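Local coordinates for hypothetical protein (Staphylococcus aureus subsp. aureus, PDB 1QYI) that is of unknown function but contains a haloacid dehalogenase-like domain and is therefore probably a hydrolase of that superfamily, at residues M1-F6 with A292-N297; V318-D323 with A336-T341; D327-Q332 with E355-D360. All coordinates share one frame; numbering follows the deposited sequence.

Contact 1: M1-F6 with A292-N297; sequences MKKILF and AALYGN
Leu294, Leu5 and Lys3 carry this contact. It sets the last turn of helix 288-295 against strand 3-6 of the parallel sheet. The two strand residues are on the side of the strand that faces the helix, and the CA atoms of Lys3 and Leu294 are 7.3 Å apart. Leu294 puts one methyl to each of two neighbours. With CG turned away from the backbone N (chi1 -160°), the fork of Leu294 brings CD1 to CD1 of Leu5 at 4.2 Å, the two side chains crossing at about a right angle. Its CD2 lies over a face of the Tyr295 ring, near the rim. The second branch of Leu5, CD2, reaches the helix one residue earlier, with Ala293 O at 4.0 Å and the CB of Ala293 at 4.5 Å. The carbon chain of Lys3 passes obliquely over Leu294. Its CD is 4.1 Å from CG of Leu294, and its CE is 3.2 Å from Leu294 O. The chain bends at its last torsion (chi4 -68°), and NZ ends 3.7 Å from Ala293 O. The ammonium group has a further partner in Phe262, a cation-pi contact. Val318 of the adjoining strand touches both Leu5 and Leu294 and extends the apolar patch. Just beyond, Gly296 leaves the helix with positive phi, while its N still bonds to Ala292 O. The chemistry is therefore mostly apolar: methyls and methylenes meet, and no directional polar bond ties the strand to the helix here. The positive end of Lys3 lies near carbonyl oxygens at the C-terminal end of the helix. That placing is probably favourable electrostatically, although NZ is too distant from either oxygen to count as hydrogen-bonded.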
HETATM    1  N   MSE A   1     -22.056 -17.718  16.437  1.00 60.16           N
HETATM    2  CA  MSE A   1     -22.736 -16.465  16.871  1.00 59.72           C
HETATM    3  C   MSE A   1     -21.734 -15.354  17.190  1.00 56.20           C
HETATM    4  O   MSE A   1     -21.798 -14.274  16.605  1.00 55.79           O
HETATM    5  CB  MSE A   1     -23.600 -16.734  18.103  1.00 66.40           C
HETATM    6  CG  MSE A   1     -22.833 -17.371  19.260  1.00 74.15           C
HETATM    7 SE   MSE A   1     -23.764 -17.282  20.960  1.00 87.16          SE
HETATM    8  CE  MSE A   1     -24.832 -18.913  20.804  1.00 82.37           C
ATOM      9  N   LYS A   2     -20.823 -15.614  18.128  1.00 51.94           N
ATOM     10  CA  LYS A   2     -19.813 -14.626  18.506  1.00 46.68           C
ATOM     11  C   LYS A   2     -18.734 -14.581  17.446  1.00 43.63           C
ATOM     12  O   LYS A   2     -18.140 -15.604  17.107  1.00 43.15           O
ATOM     13  CB  LYS A   2     -19.175 -14.961  19.856  1.00 45.83           C
ATOM     14  CG  LYS A   2     -20.046 -14.672  21.058  1.00 45.71           C
ATOM     15  CD  LYS A   2     -19.252 -14.830  22.344  1.00 46.73           C
ATOM     16  CE  LYS A   2     -20.143 -14.760  23.575  1.00 47.36           C
ATOM     17  NZ  LYS A   2     -20.833 -13.454  23.712  1.00 47.90           N
ATOM     18  N   LYS A   3     -18.484 -13.388  16.923  1.00 39.71           N
ATOM     19  CA  LYS A   3     -17.486 -13.219  15.885  1.00 36.86           C
ATOM     20  C   LYS A   3     -16.426 -12.185  16.239  1.00 35.03           C
ATOM     21  O   LYS A   3     -16.655 -11.268  17.026  1.00 33.90           O
ATOM     22  CB  LYS A   3     -18.166 -12.836  14.568  1.00 37.50           C
ATOM     23  CG  LYS A   3     -18.437 -14.020  13.644  1.00 38.99           C
ATOM     24  CD  LYS A   3     -19.113 -13.586  12.349  1.00 40.56           C
ATOM     25  CE  LYS A   3     -18.945 -14.627  11.249  1.00 39.51           C
ATOM     26  NZ  LYS A   3     -17.523 -14.723  10.804  1.00 42.92           N
ATOM     27  N   ILE A   4     -15.248 -12.355  15.658  1.00 33.62           N
ATOM     28  CA  ILE A   4     -14.152 -11.436  15.889  1.00 31.64           C
ATOM     29  C   ILE A   4     -13.555 -11.098  14.531  1.00 29.22           C
ATOM     30  O   ILE A   4     -12.953 -11.942  13.888  1.00 29.05           O
ATOM     31  CB  ILE A   4     -13.095 -12.053  16.816  1.00 31.38           C
ATOM     32  CG1 ILE A   4     -11.846 -11.170  16.818  1.00 33.06           C
ATOM     33  CG2 ILE A   4     -12.800 -13.455  16.367  1.00 32.23           C
ATOM     34  CD1 ILE A   4     -10.886 -11.500  17.943  1.00 36.59           C
ATOM     35  N   LEU A   5     -13.744  -9.852  14.112  1.00 26.59           N
ATOM     36  CA  LEU A   5     -13.257  -9.406  12.829  1.00 24.62           C
ATOM     37  C   LEU A   5     -11.885  -8.758  12.938  1.00 25.09           C
ATOM     38  O   LEU A   5     -11.681  -7.814  13.715  1.00 22.60           O
ATOM     39  CB  LEU A   5     -14.260  -8.439  12.203  1.00 22.69           C
ATOM     40  CG  LEU A   5     -15.728  -8.858  12.320  1.00 20.66           C
ATOM     41  CD1 LEU A   5     -16.597  -7.821  11.643  1.00 19.69           C
ATOM     42  CD2 LEU A   5     -15.948 -10.235  11.700  1.00 18.79           C
ATOM     43  N   PHE A   6     -10.953  -9.277  12.134  1.00 25.00           N
ATOM     44  CA  PHE A   6      -9.563  -8.823  12.091  1.00 22.58           C
ATOM     45  C   PHE A   6      -9.224  -7.952  10.891  1.00 23.18           C
ATOM     46  O   PHE A   6      -9.819  -8.065   9.818  1.00 21.91           O
ATOM     47  CB  PHE A   6      -8.631 -10.034  12.055  1.00 23.99           C
ATOM     48  CG  PHE A   6      -8.473 -10.730  13.377  1.00 26.65           C
ATOM     49  CD1 PHE A   6      -7.608 -10.214  14.345  1.00 25.82           C
ATOM     50  CD2 PHE A   6      -9.169 -11.911  13.649  1.00 25.61           C
ATOM     51  CE1 PHE A   6      -7.430 -10.859  15.557  1.00 26.87           C
ATOM     52  CE2 PHE A   6      -9.002 -12.567  14.858  1.00 28.08           C
ATOM     53  CZ  PHE A   6      -8.127 -12.039  15.821  1.00 30.21           C
ATOM     54  N   ALA A 292     -19.693  -7.253   5.606  1.00 23.39           N
ATOM     55  CA  ALA A 292     -19.600  -8.344   4.651  1.00 23.80           C
ATOM     56  C   ALA A 292     -18.832  -9.508   5.271  1.00 24.81           C
ATOM     57  O   ALA A 292     -19.128 -10.673   5.010  1.00 24.38           O
ATOM     58  CB  ALA A 292     -18.898  -7.868   3.397  1.00 22.00           C
ATOM     59  N   ALA A 293     -17.845  -9.177   6.094  1.00 25.71           N
ATOM     60  CA  ALA A 293     -17.020 -10.171   6.758  1.00 26.88           C
ATOM     61  C   ALA A 293     -17.770 -10.829   7.909  1.00 29.07           C
ATOM     62  O   ALA A 293     -17.381 -11.897   8.398  1.00 28.19           O
ATOM     63  CB  ALA A 293     -15.756  -9.524   7.276  1.00 24.79           C
ATOM     64  N   LEU A 294     -18.855 -10.195   8.328  1.00 30.20           N
ATOM     65  CA  LEU A 294     -19.643 -10.705   9.434  1.00 33.04           C
ATOM     66  C   LEU A 294     -20.786 -11.610   8.994  1.00 33.86           C
ATOM     67  O   LEU A 294     -20.887 -12.737   9.467  1.00 34.23           O
ATOM     68  CB  LEU A 294     -20.186  -9.532  10.254  1.00 34.90           C
ATOM     69  CG  LEU A 294     -20.629  -9.811  11.695  1.00 36.35           C
ATOM     70  CD1 LEU A 294     -20.604  -8.523  12.510  1.00 37.05           C
ATOM     71  CD2 LEU A 294     -22.001 -10.422  11.689  1.00 37.62           C
ATOM     72  N   TYR A 295     -21.639 -11.130   8.093  1.00 35.31           N
ATOM     73  CA  TYR A 295     -22.774 -11.926   7.635  1.00 36.75           C
ATOM     74  C   TYR A 295     -22.475 -12.852   6.453  1.00 37.74           C
ATOM     75  O   TYR A 295     -23.125 -13.882   6.285  1.00 39.39           O
ATOM     76  CB  TYR A 295     -23.949 -11.009   7.287  1.00 37.15           C
ATOM     77  CG  TYR A 295     -24.412 -10.149   8.436  1.00 38.15           C
ATOM     78  CD1 TYR A 295     -24.797 -10.719   9.650  1.00 38.81           C
ATOM     79  CD2 TYR A 295     -24.454  -8.755   8.317  1.00 38.35           C
ATOM     80  CE1 TYR A 295     -25.209  -9.922  10.721  1.00 39.30           C
ATOM     81  CE2 TYR A 295     -24.863  -7.950   9.385  1.00 37.51           C
ATOM     82  CZ  TYR A 295     -25.238  -8.541  10.582  1.00 38.64           C
ATOM     83  OH  TYR A 295     -25.634  -7.764  11.650  1.00 39.98           O
ATOM     84  N   GLY A 296     -21.493 -12.495   5.639  1.00 37.44           N
ATOM     85  CA  GLY A 296     -21.165 -13.325   4.495  1.00 38.01           C
ATOM     86  C   GLY A 296     -20.788 -12.430   3.336  1.00 39.09           C
ATOM     87  O   GLY A 296     -21.310 -11.324   3.207  1.00 40.50           O
ATOM     88  N   ASN A 297     -19.887 -12.892   2.483  1.00 37.51           N
ATOM     89  CA  ASN A 297     -19.460 -12.067   1.372  1.00 37.78           C
ATOM     90  C   ASN A 297     -20.060 -12.485   0.036  1.00 38.05           C
ATOM     91  O   ASN A 297     -19.390 -13.089  -0.799  1.00 38.58           O
ATOM     92  CB  ASN A 297     -17.935 -12.056   1.296  1.00 35.85           C
ATOM     93  CG  ASN A 297     -17.419 -11.081   0.264  1.00 37.70           C
ATOM     94  OD1 ASN A 297     -17.946  -9.973   0.116  1.00 35.15           O
ATOM     95  ND2 ASN A 297     -16.361 -11.470  -0.438  1.00 41.20           N
TER

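Contact 2: V318-D323 with A336-T341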
ATOM      1  N   VAL A 318     -19.667  -9.138  18.559  1.00 19.35           N
ATOM      2  CA  VAL A 318     -18.657  -8.831  17.563  1.00 16.91           C
ATOM      3  C   VAL A 318     -17.543  -7.978  18.152  1.00 16.35           C
ATOM      4  O   VAL A 318     -17.797  -6.965  18.798  1.00 18.54           O
ATOM      5  CB  VAL A 318     -19.276  -8.109  16.350  1.00 17.53           C
ATOM      6  CG1 VAL A 318     -18.228  -7.949  15.241  1.00 14.34           C
ATOM      7  CG2 VAL A 318     -20.486  -8.883  15.837  1.00 13.12           C
ATOM      8  N   PHE A 319     -16.309  -8.421  17.921  1.00 15.81           N
ATOM      9  CA  PHE A 319     -15.094  -7.755  18.387  1.00 14.51           C
ATOM     10  C   PHE A 319     -14.209  -7.446  17.179  1.00 15.31           C
ATOM     11  O   PHE A 319     -13.674  -8.353  16.524  1.00 14.14           O
ATOM     12  CB  PHE A 319     -14.300  -8.668  19.320  1.00 13.77           C
ATOM     13  CG  PHE A 319     -14.999  -8.990  20.604  1.00 13.46           C
ATOM     14  CD1 PHE A 319     -15.110  -8.037  21.607  1.00 12.36           C
ATOM     15  CD2 PHE A 319     -15.566 -10.243  20.801  1.00  8.94           C
ATOM     16  CE1 PHE A 319     -15.767  -8.328  22.784  1.00 13.39           C
ATOM     17  CE2 PHE A 319     -16.223 -10.538  21.974  1.00 11.38           C
ATOM     18  CZ  PHE A 319     -16.327  -9.575  22.968  1.00 13.26           C
ATOM     19  N   ILE A 320     -14.037  -6.165  16.894  1.00 15.02           N
ATOM     20  CA  ILE A 320     -13.209  -5.748  15.781  1.00 15.20           C
ATOM     21  C   ILE A 320     -11.807  -5.472  16.311  1.00 16.28           C
ATOM     22  O   ILE A 320     -11.628  -4.695  17.248  1.00 15.81           O
ATOM     23  CB  ILE A 320     -13.804  -4.509  15.105  1.00 13.08           C
ATOM     24  CG1 ILE A 320     -15.028  -4.930  14.299  1.00 13.02           C
ATOM     25  CG2 ILE A 320     -12.765  -3.842  14.229  1.00 13.86           C
ATOM     26  CD1 ILE A 320     -15.759  -3.785  13.627  1.00 17.24           C
ATOM     27  N   VAL A 321     -10.828  -6.135  15.696  1.00 17.17           N
ATOM     28  CA  VAL A 321      -9.416  -6.038  16.064  1.00 17.15           C
ATOM     29  C   VAL A 321      -8.618  -5.331  14.975  1.00 19.53           C
ATOM     30  O   VAL A 321      -8.338  -5.894  13.908  1.00 19.83           O
ATOM     31  CB  VAL A 321      -8.805  -7.454  16.290  1.00 16.51           C
ATOM     32  CG1 VAL A 321      -7.310  -7.357  16.583  1.00 14.89           C
ATOM     33  CG2 VAL A 321      -9.529  -8.159  17.424  1.00 12.04           C
ATOM     34  N   GLY A 322      -8.249  -4.089  15.253  1.00 20.60           N
ATOM     35  CA  GLY A 322      -7.498  -3.333  14.281  1.00 21.02           C
ATOM     36  C   GLY A 322      -6.609  -2.312  14.935  1.00 21.11           C
ATOM     37  O   GLY A 322      -6.513  -2.236  16.155  1.00 21.03           O
ATOM     38  N   ASP A 323      -5.974  -1.498  14.111  1.00 22.05           N
ATOM     39  CA  ASP A 323      -5.072  -0.491  14.619  1.00 24.96           C
ATOM     40  C   ASP A 323      -5.455   0.901  14.145  1.00 25.22           C
ATOM     41  O   ASP A 323      -5.115   1.892  14.781  1.00 25.72           O
ATOM     42  CB  ASP A 323      -3.652  -0.823  14.162  1.00 25.45           C
ATOM     43  CG  ASP A 323      -3.537  -0.882  12.654  1.00 26.36           C
ATOM     44  OD1 ASP A 323      -4.384  -1.544  11.999  1.00 24.89           O
ATOM     45  OD2 ASP A 323      -2.590  -0.268  12.123  1.00 28.62           O
ATOM     46  N   ALA A 336     -20.291  -2.752  17.452  1.00 25.71           N
ATOM     47  CA  ALA A 336     -19.408  -3.830  17.886  1.00 25.46           C
ATOM     48  C   ALA A 336     -18.339  -3.345  18.855  1.00 25.29           C
ATOM     49  O   ALA A 336     -17.999  -2.160  18.890  1.00 23.16           O
ATOM     50  CB  ALA A 336     -18.754  -4.482  16.682  1.00 25.71           C
ATOM     51  N   THR A 337     -17.810  -4.270  19.651  1.00 25.48           N
ATOM     52  CA  THR A 337     -16.761  -3.918  20.597  1.00 25.09           C
ATOM     53  C   THR A 337     -15.467  -3.721  19.822  1.00 25.40           C
ATOM     54  O   THR A 337     -15.120  -4.529  18.955  1.00 24.98           O
ATOM     55  CB  THR A 337     -16.554  -5.019  21.659  1.00 25.18           C
ATOM     56  OG1 THR A 337     -17.648  -4.997  22.588  1.00 27.09           O
ATOM     57  CG2 THR A 337     -15.250  -4.798  22.418  1.00 21.52           C
ATOM     58  N   PHE A 338     -14.758  -2.638  20.123  1.00 25.19           N
ATOM     59  CA  PHE A 338     -13.507  -2.354  19.432  1.00 24.60           C
ATOM     60  C   PHE A 338     -12.277  -2.537  20.319  1.00 24.16           C
ATOM     61  O   PHE A 338     -12.246  -2.088  21.459  1.00 23.40           O
ATOM     62  CB  PHE A 338     -13.509  -0.924  18.873  1.00 23.84           C
ATOM     63  CG  PHE A 338     -12.227  -0.555  18.167  1.00 25.02           C
ATOM     64  CD1 PHE A 338     -11.928  -1.091  16.904  1.00 24.07           C
ATOM     65  CD2 PHE A 338     -11.289   0.271  18.794  1.00 23.53           C
ATOM     66  CE1 PHE A 338     -10.714  -0.816  16.280  1.00 23.31           C
ATOM     67  CE2 PHE A 338     -10.070   0.556  18.184  1.00 24.37           C
ATOM     68  CZ  PHE A 338      -9.773   0.011  16.919  1.00 24.01           C
ATOM     69  N   ILE A 339     -11.273  -3.216  19.782  1.00 23.50           N
ATOM     70  CA  ILE A 339     -10.039  -3.429  20.499  1.00 23.35           C
ATOM     71  C   ILE A 339      -8.884  -3.039  19.584  1.00 22.49           C
ATOM     72  O   ILE A 339      -8.623  -3.696  18.578  1.00 22.97           O
ATOM     73  CB  ILE A 339      -9.905  -4.887  21.018  1.00 23.23           C
ATOM     74  CG1 ILE A 339      -8.413  -5.201  21.256  1.00 25.84           C
ATOM     75  CG2 ILE A 339     -10.578  -5.852  20.075  1.00 24.33           C
ATOM     76  CD1 ILE A 339      -8.160  -6.512  21.949  1.00 24.80           C
ATOM     77  N   GLY A 340      -8.219  -1.937  19.936  1.00 24.19           N
ATOM     78  CA  GLY A 340      -7.114  -1.425  19.139  1.00 26.00           C
ATOM     79  C   GLY A 340      -5.743  -2.002  19.441  1.00 27.14           C
ATOM     80  O   GLY A 340      -5.410  -2.279  20.598  1.00 26.59           O
ATOM     81  N   THR A 341      -4.945  -2.180  18.392  1.00 27.47           N
ATOM     82  CA  THR A 341      -3.593  -2.716  18.538  1.00 28.05           C
ATOM     83  C   THR A 341      -2.574  -1.616  18.332  1.00 27.17           C
ATOM     84  O   THR A 341      -2.829  -0.670  17.599  1.00 27.21           O
ATOM     85  CB  THR A 341      -3.309  -3.817  17.524  1.00 28.55           C
ATOM     86  OG1 THR A 341      -4.480  -4.622  17.351  1.00 31.43           O
ATOM     87  CG2 THR A 341      -2.185  -4.703  18.031  1.00 31.10           C
TER
HETATM   88  O   HOH W   1      -3.151   1.651  16.713  1.00 16.92           O
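Ile320 lies beside Phe338, its bridge partner in the neighbouring parallel strand, and turns to the same face of the sheet. Its CB is 4.1 Å from Thr337 O. There the side chain divides. CG2, anti to the backbone N, goes to the edge of the Phe338 ring, in the ring plane, 3.9 Å from CD1. CG1 takes the other direction (chi1 -74°) and carries CD1 to 4.3 Å from Ala336 CB. Ala331 and Ile334 of helix 325-334 also touch this isoleucine. Its N and O both bond to the same neighbouring strand, to the residues before and after Phe338: Ile320 N donates to Thr337 O at 2.8 Å, and Ile320 O accepts from Ile339 N at 3.0 Å. The ladder starts with Thr337 N to Val318 O and ends with Thr341 N to Gly322 O at 2.7 Å. The bond from Gly322 N to Ile339 O is weak. On the other face, Thr337 CG2 meets the edge of the Phe319 ring, 3.3 Å from CD1, and Val321 CG2 lies 3.7 Å from Ile339 CG2. Thr337 OG1 bonds to Lys315 O. Past the glycines, a water bridges Asp323 O and Thr341 O. Asp323 OD1 lies close to Asp7 OD2, consistent with the acidic cluster of HAD proteins. Strand 318-322, helix 325-334 and strand 337-341 form a beta-alpha-beta crossover of the Rossmann-like HAD fold.

Contact 3: D327-Q332 with E355-D360; sequences DLLSAQ and EAHHAD
Gln332 NE2 donates to His357 O at 3.0 Å, and a water accepts from the same nitrogen. The amide thus joins helix 325-334 to a Schellman motif that ends helix 351-356. In that motif His358 has positive phi and is the C-prime residue. Its N bonds back to Glu355 O, and Ala359 N reaches the carbonyl of the residue before Glu355. The bond from Gln332 is bent at the hydrogen (139°), and the acceptor lies 29° out of the plane of the glutamine amide. His358 O is also close to NE2, at 3.1 Å. The chain of Gln332 is extended beyond CG (chi2 -164°), which carries the amide across from the helix to the loop. The water next to NE2 accepts from Asp360 N as well, and it donates weakly to Asp360 OD2. It therefore links the helix side chain to the backbone that leads into strand 361-363. The carboxylate of Asp360 has other partners: OD1 forms a salt bridge with Lys315, and OD2 probably accepts from Phe338 N. The buried residue of the contact is Leu328, whose two methyls meet His357 and Ala359. Its CD2 packs on His357 at the root of that side chain, 3.8 Å from CB. Leu329, one residue on, is at the exposed margin. Its CD1 is 4.2 Å from His357 ND1. Both leucines meet the imidazole obliquely. Phe338 of strand 337-341 touches Leu328, Ala331 and Ala359. The contact joins helix 325-334 to the loop between helix 351-356 and strand 361-363. The other methyl of Leu328, CD1, rests 3.6 Å from the CB of Ala359.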
ATOM      1  N   ASP A 327     -11.212   1.985  11.615  1.00 25.22           N
ATOM      2  CA  ASP A 327     -11.846   0.730  12.013  1.00 25.10           C
ATOM      3  C   ASP A 327     -12.590   0.909  13.326  1.00 25.27           C
ATOM      4  O   ASP A 327     -13.574   0.215  13.609  1.00 25.85           O
ATOM      5  CB  ASP A 327     -10.809  -0.386  12.157  1.00 24.89           C
ATOM      6  CG  ASP A 327     -10.343  -0.909  10.817  1.00 26.75           C
ATOM      7  OD1 ASP A 327     -11.199  -1.070   9.932  1.00 31.05           O
ATOM      8  OD2 ASP A 327      -9.136  -1.171  10.636  1.00 28.60           O
ATOM      9  N   LEU A 328     -12.107   1.844  14.135  1.00 24.09           N
ATOM     10  CA  LEU A 328     -12.719   2.135  15.422  1.00 22.86           C
ATOM     11  C   LEU A 328     -14.120   2.721  15.208  1.00 21.84           C
ATOM     12  O   LEU A 328     -15.078   2.302  15.855  1.00 19.90           O
ATOM     13  CB  LEU A 328     -11.821   3.103  16.206  1.00 22.49           C
ATOM     14  CG  LEU A 328     -12.344   3.613  17.549  1.00 22.99           C
ATOM     15  CD1 LEU A 328     -11.192   3.833  18.518  1.00 21.71           C
ATOM     16  CD2 LEU A 328     -13.112   4.901  17.302  1.00 21.02           C
ATOM     17  N   LEU A 329     -14.230   3.679  14.290  1.00 21.29           N
ATOM     18  CA  LEU A 329     -15.505   4.314  13.969  1.00 20.47           C
ATOM     19  C   LEU A 329     -16.461   3.310  13.317  1.00 21.47           C
ATOM     20  O   LEU A 329     -17.674   3.383  13.519  1.00 23.05           O
ATOM     21  CB  LEU A 329     -15.265   5.519  13.050  1.00 19.71           C
ATOM     22  CG  LEU A 329     -15.064   6.934  13.636  1.00 17.20           C
ATOM     23  CD1 LEU A 329     -14.298   6.913  14.946  1.00 17.43           C
ATOM     24  CD2 LEU A 329     -14.337   7.781  12.601  1.00 17.95           C
ATOM     25  N   SER A 330     -15.922   2.367  12.543  1.00 22.12           N
ATOM     26  CA  SER A 330     -16.751   1.341  11.904  1.00 20.93           C
ATOM     27  C   SER A 330     -17.353   0.427  12.969  1.00 20.87           C
ATOM     28  O   SER A 330     -18.439  -0.113  12.783  1.00 22.62           O
ATOM     29  CB  SER A 330     -15.927   0.484  10.932  1.00 19.92           C
ATOM     30  OG  SER A 330     -15.566   1.195   9.759  1.00 21.62           O
ATOM     31  N   ALA A 331     -16.641   0.232  14.075  1.00 22.47           N
ATOM     32  CA  ALA A 331     -17.152  -0.621  15.144  1.00 22.48           C
ATOM     33  C   ALA A 331     -18.174   0.159  15.970  1.00 22.41           C
ATOM     34  O   ALA A 331     -19.249  -0.348  16.279  1.00 23.26           O
ATOM     35  CB  ALA A 331     -16.006  -1.114  16.029  1.00 23.11           C
ATOM     36  N   GLN A 332     -17.855   1.402  16.314  1.00 22.51           N
ATOM     37  CA  GLN A 332     -18.793   2.215  17.078  1.00 22.45           C
ATOM     38  C   GLN A 332     -20.057   2.424  16.244  1.00 24.40           C
ATOM     39  O   GLN A 332     -21.138   2.627  16.796  1.00 26.77           O
ATOM     40  CB  GLN A 332     -18.166   3.555  17.437  1.00 19.83           C
ATOM     41  CG  GLN A 332     -16.859   3.395  18.203  1.00 20.34           C
ATOM     42  CD  GLN A 332     -16.414   4.670  18.888  1.00 18.40           C
ATOM     43  OE1 GLN A 332     -16.643   5.771  18.385  1.00 19.16           O
ATOM     44  NE2 GLN A 332     -15.749   4.529  20.027  1.00 18.65           N
ATOM     45  N   GLU A 355      -7.592   6.342  22.685  1.00 28.49           N
ATOM     46  CA  GLU A 355      -8.294   6.594  23.925  1.00 29.47           C
ATOM     47  C   GLU A 355      -9.153   7.849  23.796  1.00 29.32           C
ATOM     48  O   GLU A 355     -10.239   7.930  24.372  1.00 28.07           O
ATOM     49  CB  GLU A 355      -7.304   6.733  25.078  1.00 33.04           C
ATOM     50  CG  GLU A 355      -6.416   5.508  25.270  1.00 37.93           C
ATOM     51  CD  GLU A 355      -5.435   5.686  26.405  1.00 41.36           C
ATOM     52  OE1 GLU A 355      -4.704   6.706  26.391  1.00 42.10           O
ATOM     53  OE2 GLU A 355      -5.391   4.811  27.305  1.00 43.85           O
ATOM     54  N   ALA A 356      -8.676   8.832  23.040  1.00 29.74           N
ATOM     55  CA  ALA A 356      -9.456  10.053  22.847  1.00 31.51           C
ATOM     56  C   ALA A 356     -10.690   9.754  21.982  1.00 32.41           C
ATOM     57  O   ALA A 356     -11.574  10.599  21.841  1.00 31.85           O
ATOM     58  CB  ALA A 356      -8.602  11.141  22.192  1.00 30.35           C
ATOM     59  N   HIS A 357     -10.748   8.553  21.408  1.00 33.49           N
ATOM     60  CA  HIS A 357     -11.889   8.164  20.583  1.00 35.25           C
ATOM     61  C   HIS A 357     -12.740   7.106  21.268  1.00 35.97           C
ATOM     62  O   HIS A 357     -13.619   6.507  20.650  1.00 37.11           O
ATOM     63  CB  HIS A 357     -11.426   7.671  19.208  1.00 34.40           C
ATOM     64  CG  HIS A 357     -11.271   8.769  18.200  1.00 33.97           C
ATOM     65  ND1 HIS A 357     -12.344   9.425  17.647  1.00 33.95           N
ATOM     66  CD2 HIS A 357     -10.161   9.340  17.666  1.00 33.39           C
ATOM     67  CE1 HIS A 357     -11.907  10.356  16.812  1.00 34.48           C
ATOM     68  NE2 HIS A 357     -10.587  10.322  16.809  1.00 32.61           N
ATOM     69  N   HIS A 358     -12.473   6.897  22.554  1.00 37.21           N
ATOM     70  CA  HIS A 358     -13.199   5.931  23.375  1.00 38.46           C
ATOM     71  C   HIS A 358     -13.095   4.512  22.839  1.00 37.28           C
ATOM     72  O   HIS A 358     -14.105   3.876  22.542  1.00 37.00           O
ATOM     73  CB  HIS A 358     -14.682   6.310  23.481  1.00 43.03           C
ATOM     74  CG  HIS A 358     -14.923   7.772  23.699  1.00 47.61           C
ATOM     75  ND1 HIS A 358     -15.127   8.653  22.655  1.00 49.36           N
ATOM     76  CD2 HIS A 358     -14.984   8.506  24.832  1.00 49.56           C
ATOM     77  CE1 HIS A 358     -15.305   9.869  23.142  1.00 50.84           C
ATOM     78  NE2 HIS A 358     -15.223   9.812  24.457  1.00 52.11           N
ATOM     79  N   ALA A 359     -11.871   4.017  22.701  1.00 37.48           N
ATOM     80  CA  ALA A 359     -11.669   2.661  22.217  1.00 36.81           C
ATOM     81  C   ALA A 359     -11.933   1.733  23.390  1.00 36.17           C
ATOM     82  O   ALA A 359     -11.378   1.916  24.478  1.00 36.44           O
ATOM     83  CB  ALA A 359     -10.248   2.485  21.705  1.00 37.46           C
ATOM     84  N   ASP A 360     -12.790   0.742  23.170  1.00 34.61           N
ATOM     85  CA  ASP A 360     -13.147  -0.207  24.227  1.00 33.47           C
ATOM     86  C   ASP A 360     -11.911  -0.758  24.938  1.00 32.46           C
ATOM     87  O   ASP A 360     -11.865  -0.794  26.168  1.00 32.92           O
ATOM     88  CB  ASP A 360     -13.989  -1.348  23.643  1.00 32.86           C
ATOM     89  CG  ASP A 360     -15.297  -0.861  23.074  1.00 31.85           C
ATOM     90  OD1 ASP A 360     -16.096  -0.301  23.857  1.00 33.18           O
ATOM     91  OD2 ASP A 360     -15.532  -1.031  21.858  1.00 31.43           O
TER
HETATM   92  O   HOH W   2     -14.707   1.707  20.861  1.00 41.25           O

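The three contacts belong to one parallel sheet and its helices. Contacts 1 and 2 share neighbouring strands: Leu5 N lies 2.8 Å from Phe319 O, and Leu5 O lies 2.7 Å from Val321 N. Their centres are 12 Å apart. Contacts 2 and 3 are closer, with centres 8 Å apart. Helix 325-334 of contact 3 connects the two strands of contact 2, and Leu328 CD1 packs 3.5 Å from Phe338 CE2. Contacts 1 and 3 do not touch; their nearest atoms are about 7 Å apart. Strands 3-6 and 318-322 both lead toward Asp7 and Asp323, where HAD proteins have their active site.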